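Local coordinates for bartonella effector protein (Bep) substrate of VirB T4SS (PDB 4YK2), which is a Bartonella effector whose BID domain, the part described here, probably serves as the signal for translocation through the VirB type IV secretion system, at residues Gln37-Ile41 with Ala112-Tyr116. Residues are numbered along the deposited sequence; the frame is centred on the assembly and turned at random.
Sequences QEKEI and AIHKY
I41 reaches across to A112, I113 and Y116 and forms the apolar centre of this antiparallel helix pair, whose local axes pass 9.1 Å apart at 158° between their N-to-C directions. Its CG1 lies 3.7 Å from A112 CB, and its terminal CD1 comes to 3.8 Å from Y116 CB and also touches I113 CG1. With CG1 anti to the carbonyl carbon and CD1 extended beyond it, the longer branch is the one sent between the helices, where A112 contributes a single methyl.

Van der Waals contact continues around Q37, the residue nearest the facing backbone: its CA is 5.4 Å from that of Y116. Q37 CB meets the Y116 ring at its edge, near the ring plane. The bend at chi2 (-49°) folds the amide back along helix 106-123, bringing Q37 CD to 3.6 Å from K115 CB. E38 flanks the same tyrosine with its aliphatic part, CG lying 3.6 Å from Y116 CE1; the approach is oblique, although carboxylate and ring planes differ by merely 22°.

Polar contact is indirect, for no hydrogen bond joins the segments. A water accepts from Q37 NE2 at 2.9 Å and from NZ at the end of the extended K115 chain at 3.2 Å, bridging the two helices at the outer margin of the contact, well away from I41. Q37 OE1 approaches A112 O, but both are acceptors; that carbonyl receives the helical bond from Y116 N.

The contact joins helices 21-49 and 106-123 within the four-helix bundle characteristic of BID domains. Helix 56-64 adds L59 against I41, I62 against I113 and H63 against Y116, while helix 69-78 packs L76 on I113.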
ATOM      1  N   GLN A  37       7.216   5.385   0.636  1.00 23.13           N
ATOM      2  CA  GLN A  37       5.927   4.743   0.358  1.00 26.20           C
ATOM      3  C   GLN A  37       5.705   3.551   1.274  1.00 26.81           C
ATOM      4  O   GLN A  37       4.587   3.336   1.748  1.00 27.31           O
ATOM      5  CB  GLN A  37       5.828   4.312  -1.104  1.00 24.75           C
ATOM      6  CG  GLN A  37       5.773   5.514  -2.064  1.00 29.53           C
ATOM      7  CD  GLN A  37       4.746   6.541  -1.637  1.00 30.80           C
ATOM      8  OE1 GLN A  37       3.616   6.194  -1.277  1.00 32.61           O
ATOM      9  NE2 GLN A  37       5.126   7.816  -1.674  1.00 30.59           N
ATOM     10  N   GLU A  38       6.761   2.779   1.524  1.00 24.81           N
ATOM     11  CA  GLU A  38       6.647   1.640   2.426  1.00 27.98           C
ATOM     12  C   GLU A  38       6.181   2.106   3.796  1.00 25.73           C
ATOM     13  O   GLU A  38       5.349   1.470   4.422  1.00 22.17           O
ATOM     14  CB  GLU A  38       7.972   0.888   2.558  1.00 27.90           C
ATOM     15  CG  GLU A  38       8.412   0.155   1.312  1.00 33.50           C
ATOM     16  CD  GLU A  38       9.740  -0.561   1.516  1.00 41.41           C
ATOM     17  OE1 GLU A  38      10.544  -0.089   2.342  1.00 46.70           O
ATOM     18  OE2 GLU A  38       9.981  -1.589   0.858  1.00 44.83           O
ATOM     19  N   LYS A  39       6.725   3.222   4.256  1.00 25.29           N
ATOM     20  CA  LYS A  39       6.337   3.778   5.544  1.00 22.68           C
ATOM     21  C   LYS A  39       4.863   4.205   5.550  1.00 23.30           C
ATOM     22  O   LYS A  39       4.126   3.909   6.487  1.00 26.27           O
ATOM     23  CB  LYS A  39       7.243   4.968   5.885  1.00 27.54           C
ATOM     24  CG  LYS A  39       6.984   5.627   7.236  1.00 33.87           C
ATOM     25  CD  LYS A  39       7.956   6.812   7.427  1.00 44.26           C
ATOM     26  CE  LYS A  39       7.898   7.400   8.834  1.00 54.42           C
ATOM     27  NZ  LYS A  39       9.020   8.354   9.091  1.00 64.18           N
ATOM     28  N   GLU A  40       4.440   4.917   4.514  1.00 28.13           N
ATOM     29  CA  GLU A  40       3.055   5.364   4.443  1.00 29.37           C
ATOM     30  C   GLU A  40       2.094   4.175   4.284  1.00 26.91           C
ATOM     31  O   GLU A  40       0.991   4.191   4.837  1.00 25.33           O
ATOM     32  CB  GLU A  40       2.871   6.366   3.298  1.00 33.23           C
ATOM     33  CG  GLU A  40       1.452   6.914   3.126  1.00 30.91           C
ATOM     34  CD  GLU A  40       1.008   7.850   4.253  1.00 37.76           C
ATOM     35  OE1 GLU A  40       1.704   7.957   5.282  1.00 39.36           O
ATOM     36  OE2 GLU A  40      -0.055   8.487   4.109  1.00 38.58           O
ATOM     37  N   ILE A  41       2.510   3.147   3.545  1.00 21.41           N
ATOM     38  CA  ILE A  41       1.690   1.931   3.428  1.00 23.87           C
ATOM     39  C   ILE A  41       1.504   1.256   4.797  1.00 25.28           C
ATOM     40  O   ILE A  41       0.408   0.781   5.124  1.00 20.99           O
ATOM     41  CB  ILE A  41       2.287   0.963   2.390  1.00 20.64           C
ATOM     42  CG1 ILE A  41       2.130   1.564   0.980  1.00 20.32           C
ATOM     43  CG2 ILE A  41       1.583  -0.407   2.459  1.00 19.39           C
ATOM     44  CD1 ILE A  41       2.879   0.803  -0.113  1.00 21.83           C
ATOM     45  N   ALA A 112      -0.868   4.914  -2.343  1.00 24.54           N
ATOM     46  CA  ALA A 112       0.490   4.702  -1.859  1.00 25.38           C
ATOM     47  C   ALA A 112       1.085   3.441  -2.477  1.00 28.90           C
ATOM     48  O   ALA A 112       2.275   3.390  -2.777  1.00 28.02           O
ATOM     49  CB  ALA A 112       0.512   4.624  -0.351  1.00 25.62           C
ATOM     50  N   ILE A 113       0.246   2.433  -2.695  1.00 27.17           N
ATOM     51  CA  ILE A 113       0.695   1.207  -3.341  1.00 23.55           C
ATOM     52  C   ILE A 113       1.044   1.471  -4.807  1.00 22.91           C
ATOM     53  O   ILE A 113       2.036   0.945  -5.315  1.00 28.09           O
ATOM     54  CB  ILE A 113      -0.365   0.091  -3.192  1.00 23.14           C
ATOM     55  CG1 ILE A 113      -0.413  -0.386  -1.739  1.00 20.38           C
ATOM     56  CG2 ILE A 113      -0.065  -1.085  -4.127  1.00 24.22           C
ATOM     57  CD1 ILE A 113      -1.620  -1.291  -1.433  1.00 20.65           C
ATOM     58  N   HIS A 114       0.258   2.305  -5.486  1.00 25.75           N
ATOM     59  CA  HIS A 114       0.576   2.678  -6.869  1.00 25.80           C
ATOM     60  C   HIS A 114       1.901   3.452  -6.932  1.00 29.79           C
ATOM     61  O   HIS A 114       2.719   3.215  -7.826  1.00 26.90           O
ATOM     62  CB  HIS A 114      -0.542   3.517  -7.496  1.00 32.01           C
ATOM     63  CG  HIS A 114      -1.655   2.707  -8.090  1.00 48.22           C
ATOM     64  ND1 HIS A 114      -1.523   2.010  -9.272  1.00 53.40           N
ATOM     65  CD2 HIS A 114      -2.930   2.500  -7.671  1.00 47.71           C
ATOM     66  CE1 HIS A 114      -2.661   1.393  -9.547  1.00 50.61           C
ATOM     67  NE2 HIS A 114      -3.533   1.679  -8.595  1.00 39.29           N
ATOM     68  N   LYS A 115       2.118   4.363  -5.988  1.00 25.57           N
ATOM     69  CA  LYS A 115       3.385   5.111  -5.930  1.00 27.88           C
ATOM     70  C   LYS A 115       4.575   4.196  -5.650  1.00 31.08           C
ATOM     71  O   LYS A 115       5.628   4.338  -6.266  1.00 28.61           O
ATOM     72  CB  LYS A 115       3.317   6.208  -4.873  1.00 27.39           C
ATOM     73  CG  LYS A 115       2.434   7.377  -5.269  1.00 33.68           C
ATOM     74  CD  LYS A 115       2.482   8.482  -4.234  1.00 36.87           C
ATOM     75  CE  LYS A 115       1.486   9.584  -4.589  1.00 48.29           C
ATOM     76  NZ  LYS A 115       1.184  10.461  -3.425  1.00 50.77           N
ATOM     77  N   TYR A 116       4.400   3.260  -4.719  1.00 26.58           N
ATOM     78  CA  TYR A 116       5.409   2.251  -4.426  1.00 24.08           C
ATOM     79  C   TYR A 116       5.759   1.456  -5.685  1.00 25.77           C
ATOM     80  O   TYR A 116       6.934   1.318  -6.044  1.00 25.87           O
ATOM     81  CB  TYR A 116       4.903   1.323  -3.308  1.00 20.42           C
ATOM     82  CG  TYR A 116       5.770   0.115  -3.052  1.00 24.66           C
ATOM     83  CD1 TYR A 116       6.900   0.202  -2.246  1.00 25.88           C
ATOM     84  CD2 TYR A 116       5.443  -1.122  -3.594  1.00 27.64           C
ATOM     85  CE1 TYR A 116       7.685  -0.898  -2.011  1.00 26.66           C
ATOM     86  CE2 TYR A 116       6.222  -2.230  -3.364  1.00 26.37           C
ATOM     87  CZ  TYR A 116       7.340  -2.113  -2.566  1.00 27.72           C
ATOM     88  OH  TYR A 116       8.112  -3.222  -2.333  1.00 31.89           O
TER
HETATM   89  O   HOH W   1       3.809  10.416  -1.570  1.00 53.37           O